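Local coordinates for CPXV018 protein (Cowpox virus, PDB 4PDC) that adopts an MHC class I-like platform fold and, as the viral decoy ligand OMCP, probably binds the NKG2D receptor of natural killer cells, at residues 2-8 / 21-27; 33-38 / 55-60; 77-81 / 117-122. The protein carries 2 engineered substitutions. All coordinates share one frame; numbering follows the deposited sequence.

Interaction 1: 2-8 / 21-27; sequences HKLAFNF and VDVDLDD. Engineered in segment 21-27: D24 (natural residue Tyr).
H2 and D26 close one end of this antiparallel pairing: ND1 of the imidazole donates to D26 OD2 over 2.8 Å, meeting the syn side of the carboxylate close to the ring plane. The other oxygen, D26 OD1, takes the backbone N of K3 at 2.9 Å almost straight along its C-O bond, and D26 N returns a bond to K3 O, so three bonds fix D26 just where the chain leaves strand 16-25. Its neighbour D27 receives the lysine. K3 starts with CG wedged between the backbone N and the carbonyl carbon (chi1 57°) and then runs fully extended, which carries NZ to D27 OD2 at 2.8 Å in a salt bridge.

Farther in, A5 with D24 and N7 with D22 are the hydrogen-bonded pairs; D24 is an engineered residue. The non-hydrogen-bonded pairs put L4, F6, F8, V21, V23 and L25 on the face covered by helices 51-64 and 131-146. Each phenylalanine lies beside the valine opposite it, pointing the same way, because CG turns away from its own carbonyl carbon (chi1 -63° in F6). V23 CG1 thus sits over the F6 ring, 4.2 Å from its centroid, and V21 CG1 over the F8 ring, 4.0 Å from its centroid, while L4 CD1 reaches V23 CG1 at 3.6 Å. Branched valines suit a strand and offer one methyl to a ring face.

The chemistry is divided by place: apolar contacts bind the hairpin's helix-covered face, whereas acids hold the end where strand gives way to loop, and there the carboxylate of D26 would favour a protonated H2.

Interaction 2: 33-38 / 55-60; sequences FDGKDI and YKNVFS
The chain between F33 and I38 makes a tight turn that leaves strand 29-33 and enters strand 38-40, while 55-60 is a run of helix passing beside it; the backbones come nearest at I38 CA and K56 CA, 5.9 Å apart. D34 shapes the turn: its OD1 accepts from K36 N and from D37 N, both at 2.8 Å; the bond to K36 N makes an Asx turn and the further one to D37 N extends it to an Asx motif. G35 takes a positive phi of 103° that suits a residue without CB. F33 extends its ring toward the helix, with CG opposite the backbone N (chi1 174°). G35 N lies over one face of that ring and F59 CB over the other, 3.9 Å from the centroid, and the edge of F59 also turns toward F33 in an offset edge-to-face pair.

This is helix 51-64 lying on the sheet, as in an MHC class I-like platform. I38 pushes CD1 against Y55 CB at 3.6 Å, and its CG2 rests on K56 CB at 3.9 Å. K56 is long enough to lie over isoleucine and still bring its ammonium to water: one water takes I38 N and K56 NZ, and another joins K36 O to S60 OG. The hydroxyl of Y55 points elsewhere, to H137 ND1.

Interaction 3: 77-81 / 117-122; sequences DLTYF and WLTTSE
This buried helix-on-sheet contact sets residues 117-122 of helix 113-126 on residues 77-81 of strand 75-87, which lies beside strand 2-13 in the sheet; the short axes pass 9.6 Å apart at -39°, and one tryptophan does most of the bridging. W117 has CG opposite its backbone N (chi1 -177°), which drives the indole down onto the strand. L78 CB lies over the six-membered ring, 3.7 Å from its centroid, and S121 OG lies over the opposite face, so the indole is held between a strand residue and its own helix. NE1 donates to T79 O at 3.0 Å in the indole plane, yet it meets that carbonyl from above, 82° out of the carbonyl plane.

Y80, two residues after L78, faces the helix too. S121 CB sits over the face of its ring, 3.7 Å from the centroid, a CH-pi contact; a small serine leaves room for this close approach, and its OG bonds back to W117 O at 2.7 Å. The tyrosine OH lies beside E122 CB at 3.5 Å but hydrogen-bonds to Q95 OE1, while E122 pairs with K126.

Around this, F66 meets the indole edge-to-face, Y104 of strand 102-104 packs on W117, Y97 of strand 90-99 meets Y80, and T119 and T120 face the chain of another protein in the complex.

In the fold
All three contacts share one antiparallel sheet. Interaction 1 is the hairpin of strands 2-13 and 16-25 near its middle. Interaction 2 sets the turn between strands 29-33 and 38-40, toward one outer side of the sheet, against helix 51-64, and touches interaction 1 directly: F59 packs on F6, F8 and V21, while F33 N bonds to V21 O. Interaction 3 lies across the neighbouring strand 75-87, where Y80 O takes F8 N; it stays about 8 Å from interaction 2 at nearest atoms. Interaction 3 is the most buried, and relies on aromatic faces and a single hydrogen bond across it. Interactions 1 and 2 are partly buried, with apolar cores but polar margins: carboxylates and lysine in the first, water bridges in the second.

Interaction 1: 2-8 / 21-27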
loop_
_atom_site.group_PDB
_atom_site.type_symbol
_atom_site.label_atom_id
_atom_site.label_comp_id
_atom_site.label_asym_id
_atom_site.label_seq_id
_atom_site.Cartn_x
_atom_site.Cartn_y
_atom_site.Cartn_z
ATOM N N HIS E 2 -19.788 4.823 11.961
ATOM C CA HIS E 2 -18.624 5.624 12.318
ATOM C C HIS E 2 -17.925 6.146 11.079
ATOM O O HIS E 2 -18.050 5.569 10.001
ATOM C CB HIS E 2 -17.646 4.807 13.163
ATOM C CG HIS E 2 -18.226 4.327 14.455
ATOM N ND1 HIS E 2 -18.439 5.162 15.530
ATOM C CD2 HIS E 2 -18.639 3.098 14.845
ATOM C CE1 HIS E 2 -18.959 4.468 16.528
ATOM N NE2 HIS E 2 -19.088 3.213 16.138
ATOM N N LYS E 3 -17.192 7.242 11.241
ATOM C CA LYS E 3 -16.435 7.818 10.143
ATOM C C LYS E 3 -15.112 8.395 10.629
ATOM O O LYS E 3 -15.016 8.947 11.729
ATOM C CB LYS E 3 -17.257 8.893 9.428
ATOM C CG LYS E 3 -17.741 10.012 10.324
ATOM C CD LYS E 3 -18.771 10.875 9.613
ATOM C CE LYS E 3 -19.231 12.023 10.495
ATOM N NZ LYS E 3 -20.235 12.886 9.813
ATOM N N LEU E 4 -14.089 8.227 9.799
ATOM C CA LEU E 4 -12.769 8.780 10.049
ATOM C C LEU E 4 -12.459 9.737 8.909
ATOM O O LEU E 4 -12.457 9.336 7.749
ATOM C CB LEU E 4 -11.727 7.667 10.146
ATOM C CG LEU E 4 -10.285 8.039 10.489
ATOM C CD1 LEU E 4 -10.179 8.684 11.863
ATOM C CD2 LEU E 4 -9.431 6.798 10.419
ATOM N N ALA E 5 -12.225 11.001 9.243
ATOM C CA ALA E 5 -12.003 12.037 8.238
ATOM C C ALA E 5 -10.618 12.655 8.378
ATOM O O ALA E 5 -10.138 12.891 9.489
ATOM C CB ALA E 5 -13.067 13.109 8.344
ATOM N N PHE E 6 -9.989 12.907 7.235
ATOM C CA PHE E 6 -8.702 13.585 7.163
ATOM C C PHE E 6 -8.869 14.875 6.375
ATOM O O PHE E 6 -9.325 14.843 5.236
ATOM C CB PHE E 6 -7.655 12.699 6.490
ATOM C CG PHE E 6 -7.362 11.430 7.229
ATOM C CD1 PHE E 6 -8.196 10.333 7.108
ATOM C CD2 PHE E 6 -6.242 11.327 8.031
ATOM C CE1 PHE E 6 -7.926 9.163 7.783
ATOM C CE2 PHE E 6 -5.964 10.158 8.707
ATOM C CZ PHE E 6 -6.807 9.075 8.583
ATOM N N ASN E 7 -8.508 16.003 6.979
ATOM C CA ASN E 7 -8.594 17.296 6.304
ATOM C C ASN E 7 -7.209 17.904 6.099
ATOM O O ASN E 7 -6.598 18.412 7.039
ATOM C CB ASN E 7 -9.481 18.260 7.095
ATOM C CG ASN E 7 -9.834 19.508 6.301
ATOM O OD1 ASN E 7 -9.376 20.607 6.609
ATOM N ND2 ASN E 7 -10.641 19.337 5.259
ATOM N N PHE E 8 -6.719 17.827 4.866
ATOM C CA PHE E 8 -5.419 18.376 4.505
ATOM C C PHE E 8 -5.571 19.802 4.014
ATOM O O PHE E 8 -6.387 20.067 3.137
ATOM C CB PHE E 8 -4.756 17.532 3.418
ATOM C CG PHE E 8 -4.508 16.117 3.818
ATOM C CD1 PHE E 8 -5.522 15.174 3.744
ATOM C CD2 PHE E 8 -3.256 15.717 4.252
ATOM C CE1 PHE E 8 -5.292 13.862 4.109
ATOM C CE2 PHE E 8 -3.021 14.403 4.621
ATOM C CZ PHE E 8 -4.041 13.476 4.548
ATOM N N VAL E 21 -2.877 19.144 8.954
ATOM C CA VAL E 21 -3.841 18.061 8.798
ATOM C C VAL E 21 -4.617 17.868 10.096
ATOM O O VAL E 21 -4.036 17.913 11.179
ATOM C CB VAL E 21 -3.170 16.734 8.414
ATOM C CG1 VAL E 21 -4.226 15.712 8.019
ATOM C CG2 VAL E 21 -2.176 16.939 7.276
ATOM N N ASP E 22 -5.927 17.672 9.965
ATOM C CA ASP E 22 -6.814 17.343 11.079
ATOM C C ASP E 22 -7.428 15.968 10.859
ATOM O O ASP E 22 -7.932 15.676 9.774
ATOM C CB ASP E 22 -7.936 18.374 11.225
ATOM C CG ASP E 22 -7.420 19.775 11.470
ATOM O OD1 ASP E 22 -6.423 19.925 12.204
ATOM O OD2 ASP E 22 -8.017 20.727 10.924
ATOM N N VAL E 23 -7.382 15.128 11.887
ATOM C CA VAL E 23 -8.031 13.823 11.836
ATOM C C VAL E 23 -9.220 13.825 12.779
ATOM O O VAL E 23 -9.062 14.022 13.986
ATOM C CB VAL E 23 -7.078 12.690 12.218
ATOM C CG1 VAL E 23 -7.730 11.340 11.960
ATOM C CG2 VAL E 23 -5.774 12.806 11.438
ATOM N N ASP E 24 -10.405 13.604 12.222
ATOM C CA ASP E 24 -11.638 13.613 12.998
ATOM C C ASP E 24 -12.253 12.219 13.040
ATOM O O ASP E 24 -12.428 11.580 12.002
ATOM C CB ASP E 24 -12.651 14.602 12.406
ATOM C CG ASP E 24 -12.123 16.028 12.349
ATOM O OD1 ASP E 24 -11.232 16.374 13.150
ATOM O OD2 ASP E 24 -12.611 16.810 11.503
ATOM N N LEU E 25 -12.571 11.755 14.246
ATOM C CA LEU E 25 -13.357 10.540 14.428
ATOM C C LEU E 25 -14.774 10.919 14.840
ATOM O O LEU E 25 -14.980 11.491 15.904
ATOM C CB LEU E 25 -12.718 9.629 15.479
ATOM C CG LEU E 25 -13.459 8.322 15.775
ATOM C CD1 LEU E 25 -13.531 7.442 14.537
ATOM C CD2 LEU E 25 -12.786 7.580 16.920
ATOM N N ASP E 26 -15.746 10.604 13.989
ATOM C CA ASP E 26 -17.139 10.961 14.243
ATOM C C ASP E 26 -17.295 12.457 14.529
ATOM O O ASP E 26 -17.887 12.853 15.534
ATOM C CB ASP E 26 -17.692 10.128 15.400
ATOM C CG ASP E 26 -17.730 8.643 15.079
ATOM O OD1 ASP E 26 -17.890 8.309 13.889
ATOM O OD2 ASP E 26 -17.594 7.812 16.002
ATOM N N ASP E 27 -16.754 13.278 13.632
ATOM C CA ASP E 27 -16.849 14.735 13.734
ATOM C C ASP E 27 -16.269 15.259 15.046
ATOM O O ASP E 27 -16.726 16.270 15.584
ATOM C CB ASP E 27 -18.306 15.189 13.586
ATOM C CG ASP E 27 -18.873 14.890 12.211
ATOM O OD1 ASP E 27 -18.129 15.039 11.215
ATOM O OD2 ASP E 27 -20.060 14.503 12.122
#

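Interaction 2: 33-38 / 55-60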
loop_
_atom_site.group_PDB
_atom_site.type_symbol
_atom_site.label_atom_id
_atom_site.label_comp_id
_atom_site.label_asym_id
_atom_site.label_seq_id
_atom_site.Cartn_x
_atom_site.Cartn_y
_atom_site.Cartn_z
ATOM N N PHE E 33 -1.786 17.908 12.998
ATOM C CA PHE E 33 -0.441 17.930 12.437
ATOM C C PHE E 33 -0.194 19.337 11.904
ATOM O O PHE E 33 -1.022 19.861 11.164
ATOM C CB PHE E 33 -0.313 16.870 11.335
ATOM C CG PHE E 33 0.995 16.901 10.591
ATOM C CD1 PHE E 33 2.131 16.332 11.133
ATOM C CD2 PHE E 33 1.077 17.479 9.331
ATOM C CE1 PHE E 33 3.332 16.352 10.443
ATOM C CE2 PHE E 33 2.273 17.498 8.636
ATOM C CZ PHE E 33 3.401 16.935 9.192
ATOM N N ASP E 34 0.921 19.954 12.298
ATOM C CA ASP E 34 1.172 21.365 11.981
ATOM C C ASP E 34 2.209 21.567 10.876
ATOM O O ASP E 34 2.707 22.677 10.682
ATOM C CB ASP E 34 1.621 22.121 13.242
ATOM C CG ASP E 34 2.930 21.596 13.823
ATOM O OD1 ASP E 34 3.706 20.927 13.105
ATOM O OD2 ASP E 34 3.190 21.866 15.017
ATOM N N GLY E 35 2.532 20.495 10.162
ATOM C CA GLY E 35 3.534 20.548 9.115
ATOM C C GLY E 35 4.843 19.936 9.569
ATOM O O GLY E 35 5.621 19.445 8.752
ATOM N N LYS E 36 5.077 19.962 10.878
ATOM C CA LYS E 36 6.297 19.419 11.467
ATOM C C LYS E 36 5.979 18.293 12.442
ATOM O O LYS E 36 6.439 17.165 12.274
ATOM C CB LYS E 36 7.077 20.524 12.187
ATOM C CG LYS E 36 8.327 20.043 12.919
ATOM C CD LYS E 36 8.975 21.168 13.710
ATOM C CE LYS E 36 10.174 20.666 14.501
ATOM N NZ LYS E 36 10.693 21.690 15.453
ATOM N N ASP E 37 5.192 18.614 13.465
ATOM C CA ASP E 37 4.893 17.670 14.532
ATOM C C ASP E 37 3.445 17.205 14.491
ATOM O O ASP E 37 2.555 17.930 14.048
ATOM C CB ASP E 37 5.194 18.299 15.892
ATOM C CG ASP E 37 6.664 18.638 16.063
ATOM O OD1 ASP E 37 7.463 17.708 16.305
ATOM O OD2 ASP E 37 7.018 19.830 15.958
ATOM N N ILE E 38 3.228 15.979 14.950
ATOM C CA ILE E 38 1.891 15.427 15.088
ATOM C C ILE E 38 1.592 15.328 16.574
ATOM O O ILE E 38 2.507 15.186 17.383
ATOM C CB ILE E 38 1.773 14.046 14.412
ATOM C CG1 ILE E 38 0.306 13.651 14.238
ATOM C CG2 ILE E 38 2.535 12.987 15.203
ATOM C CD1 ILE E 38 0.101 12.567 13.202
ATOM N N TYR E 55 0.870 8.255 10.679
ATOM C CA TYR E 55 0.292 9.451 10.081
ATOM C C TYR E 55 1.331 10.555 9.920
ATOM O O TYR E 55 1.279 11.320 8.955
ATOM C CB TYR E 55 -0.883 9.969 10.919
ATOM C CG TYR E 55 -2.111 9.070 10.918
ATOM C CD1 TYR E 55 -2.426 8.276 9.819
ATOM C CD2 TYR E 55 -2.956 9.024 12.021
ATOM C CE1 TYR E 55 -3.550 7.454 9.826
ATOM C CE2 TYR E 55 -4.078 8.212 12.036
ATOM C CZ TYR E 55 -4.367 7.428 10.940
ATOM O OH TYR E 55 -5.476 6.621 10.967
ATOM N N LYS E 56 2.265 10.655 10.860
ATOM C CA LYS E 56 3.302 11.680 10.758
ATOM C C LYS E 56 4.061 11.512 9.446
ATOM O O LYS E 56 4.364 12.489 8.766
ATOM C CB LYS E 56 4.265 11.618 11.944
ATOM C CG LYS E 56 5.297 12.744 11.951
ATOM C CD LYS E 56 6.179 12.690 13.188
ATOM C CE LYS E 56 7.156 13.856 13.232
ATOM N NZ LYS E 56 7.970 13.852 14.484
ATOM N N ASN E 57 4.339 10.266 9.081
ATOM C CA ASN E 57 5.033 9.980 7.835
ATOM C C ASN E 57 4.154 10.221 6.611
ATOM O O ASN E 57 4.582 10.863 5.655
ATOM C CB ASN E 57 5.538 8.536 7.829
ATOM C CG ASN E 57 6.734 8.333 8.739
ATOM O OD1 ASN E 57 7.580 9.218 8.877
ATOM N ND2 ASN E 57 6.813 7.164 9.365
ATOM N N VAL E 58 2.933 9.698 6.640
ATOM C CA VAL E 58 2.010 9.879 5.528
ATOM C C VAL E 58 1.705 11.357 5.299
ATOM O O VAL E 58 1.627 11.807 4.160
ATOM C CB VAL E 58 0.690 9.118 5.761
ATOM C CG1 VAL E 58 -0.336 9.460 4.685
ATOM C CG2 VAL E 58 0.947 7.622 5.786
ATOM N N PHE E 59 1.519 12.105 6.381
ATOM C CA PHE E 59 1.166 13.515 6.260
ATOM C C PHE E 59 2.345 14.330 5.725
ATOM O O PHE E 59 2.178 15.141 4.814
ATOM C CB PHE E 59 0.692 14.075 7.607
ATOM C CG PHE E 59 -0.601 13.471 8.104
ATOM C CD1 PHE E 59 -1.330 12.586 7.317
ATOM C CD2 PHE E 59 -1.087 13.787 9.364
ATOM C CE1 PHE E 59 -2.514 12.029 7.778
ATOM C CE2 PHE E 59 -2.274 13.230 9.832
ATOM C CZ PHE E 59 -2.985 12.353 9.037
ATOM N N SER E 60 3.534 14.115 6.279
ATOM C CA SER E 60 4.719 14.845 5.825
ATOM C C SER E 60 4.973 14.594 4.341
ATOM O O SER E 60 5.224 15.529 3.575
ATOM C CB SER E 60 5.949 14.447 6.644
ATOM O OG SER E 60 5.780 14.780 8.008
HETATM O O HOH W 1 7.184 15.492 9.945
HETATM O O HOH W 2 5.600 14.915 16.272
#

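Interaction 3: 77-81 / 117-122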
loop_
_atom_site.group_PDB
_atom_site.type_symbol
_atom_site.label_atom_id
_atom_site.label_comp_id
_atom_site.label_asym_id
_atom_site.label_seq_id
_atom_site.Cartn_x
_atom_site.Cartn_y
_atom_site.Cartn_z
ATOM N N ASP E 77 -5.175 28.918 -1.208
ATOM C CA ASP E 77 -5.550 27.981 -0.161
ATOM C C ASP E 77 -6.074 26.701 -0.792
ATOM O O ASP E 77 -7.062 26.717 -1.522
ATOM C CB ASP E 77 -6.605 28.589 0.763
ATOM C CG ASP E 77 -6.898 27.714 1.961
ATOM O OD1 ASP E 77 -6.041 27.644 2.866
ATOM O OD2 ASP E 77 -7.982 27.096 2.000
ATOM N N LEU E 78 -5.398 25.596 -0.504
ATOM C CA LEU E 78 -5.755 24.303 -1.067
ATOM C C LEU E 78 -6.196 23.366 0.042
ATOM O O LEU E 78 -5.505 23.226 1.048
ATOM C CB LEU E 78 -4.571 23.710 -1.829
ATOM C CG LEU E 78 -4.130 24.497 -3.062
ATOM C CD1 LEU E 78 -2.747 24.067 -3.494
ATOM C CD2 LEU E 78 -5.130 24.292 -4.192
ATOM N N THR E 79 -7.354 22.736 -0.139
ATOM C CA THR E 79 -7.842 21.761 0.829
ATOM C C THR E 79 -8.161 20.442 0.150
ATOM O O THR E 79 -8.708 20.413 -0.953
ATOM C CB THR E 79 -9.100 22.257 1.562
ATOM O OG1 THR E 79 -8.828 23.511 2.198
ATOM C CG2 THR E 79 -9.551 21.254 2.612
ATOM N N TYR E 80 -7.804 19.355 0.824
ATOM C CA TYR E 80 -8.190 18.017 0.408
ATOM C C TYR E 80 -8.821 17.299 1.585
ATOM O O TYR E 80 -8.189 17.124 2.626
ATOM C CB TYR E 80 -6.988 17.234 -0.111
ATOM C CG TYR E 80 -7.297 15.797 -0.468
ATOM C CD1 TYR E 80 -8.267 15.486 -1.414
ATOM C CD2 TYR E 80 -6.602 14.751 0.122
ATOM C CE1 TYR E 80 -8.544 14.170 -1.753
ATOM C CE2 TYR E 80 -6.869 13.440 -0.208
ATOM C CZ TYR E 80 -7.840 13.152 -1.145
ATOM O OH TYR E 80 -8.101 11.838 -1.471
ATOM N N PHE E 81 -10.072 16.894 1.409
ATOM C CA PHE E 81 -10.832 16.228 2.457
ATOM C C PHE E 81 -11.038 14.784 2.047
ATOM O O PHE E 81 -11.489 14.523 0.940
ATOM C CB PHE E 81 -12.168 16.939 2.675
ATOM C CG PHE E 81 -13.072 16.256 3.657
ATOM C CD1 PHE E 81 -12.888 16.420 5.018
ATOM C CD2 PHE E 81 -14.127 15.471 3.219
ATOM C CE1 PHE E 81 -13.729 15.801 5.926
ATOM C CE2 PHE E 81 -14.971 14.849 4.121
ATOM C CZ PHE E 81 -14.773 15.014 5.475
ATOM N N TRP E 117 -3.050 19.883 -7.631
ATOM C CA TRP E 117 -3.643 19.506 -6.356
ATOM C C TRP E 117 -4.791 18.523 -6.574
ATOM O O TRP E 117 -4.929 17.539 -5.849
ATOM C CB TRP E 117 -4.133 20.756 -5.625
ATOM C CG TRP E 117 -4.708 20.506 -4.262
ATOM C CD1 TRP E 117 -6.027 20.385 -3.941
ATOM C CD2 TRP E 117 -3.981 20.358 -3.035
ATOM N NE1 TRP E 117 -6.171 20.174 -2.589
ATOM C CE2 TRP E 117 -4.929 20.150 -2.011
ATOM C CE3 TRP E 117 -2.623 20.384 -2.703
ATOM C CZ2 TRP E 117 -4.563 19.974 -0.679
ATOM C CZ3 TRP E 117 -2.261 20.207 -1.379
ATOM C CH2 TRP E 117 -3.227 20.004 -0.384
ATOM N N LEU E 118 -5.596 18.798 -7.592
ATOM C CA LEU E 118 -6.753 17.976 -7.924
ATOM C C LEU E 118 -6.350 16.597 -8.420
ATOM O O LEU E 118 -6.971 15.594 -8.060
ATOM C CB LEU E 118 -7.611 18.675 -8.989
ATOM C CG LEU E 118 -8.822 17.903 -9.532
ATOM C CD1 LEU E 118 -9.862 17.662 -8.446
ATOM C CD2 LEU E 118 -9.448 18.643 -10.707
ATOM N N THR E 119 -5.317 16.543 -9.251
ATOM C CA THR E 119 -4.942 15.289 -9.884
ATOM C C THR E 119 -3.942 14.461 -9.079
ATOM O O THR E 119 -3.641 13.335 -9.474
ATOM C CB THR E 119 -4.342 15.525 -11.283
ATOM O OG1 THR E 119 -3.134 16.290 -11.176
ATOM C CG2 THR E 119 -5.332 16.263 -12.166
ATOM N N THR E 120 -3.433 14.992 -7.965
ATOM C CA THR E 120 -2.390 14.283 -7.208
ATOM C C THR E 120 -2.668 14.067 -5.724
ATOM O O THR E 120 -1.949 13.311 -5.072
ATOM C CB THR E 120 -1.031 15.018 -7.286
ATOM O OG1 THR E 120 -1.099 16.247 -6.551
ATOM C CG2 THR E 120 -0.640 15.283 -8.727
ATOM N N SER E 121 -3.679 14.731 -5.175
ATOM C CA SER E 121 -3.932 14.636 -3.738
ATOM C C SER E 121 -4.265 13.209 -3.291
ATOM O O SER E 121 -3.652 12.688 -2.356
ATOM C CB SER E 121 -5.062 15.587 -3.339
ATOM O OG SER E 121 -4.577 16.914 -3.231
ATOM N N GLU E 122 -5.237 12.579 -3.947
ATOM C CA GLU E 122 -5.612 11.209 -3.602
ATOM C C GLU E 122 -4.407 10.285 -3.753
ATOM O O GLU E 122 -4.118 9.467 -2.883
ATOM C CB GLU E 122 -6.771 10.721 -4.480
ATOM C CG GLU E 122 -7.289 9.338 -4.099
ATOM C CD GLU E 122 -8.463 8.886 -4.951
ATOM O OE1 GLU E 122 -8.895 9.652 -5.837
ATOM O OE2 GLU E 122 -8.954 7.757 -4.732
#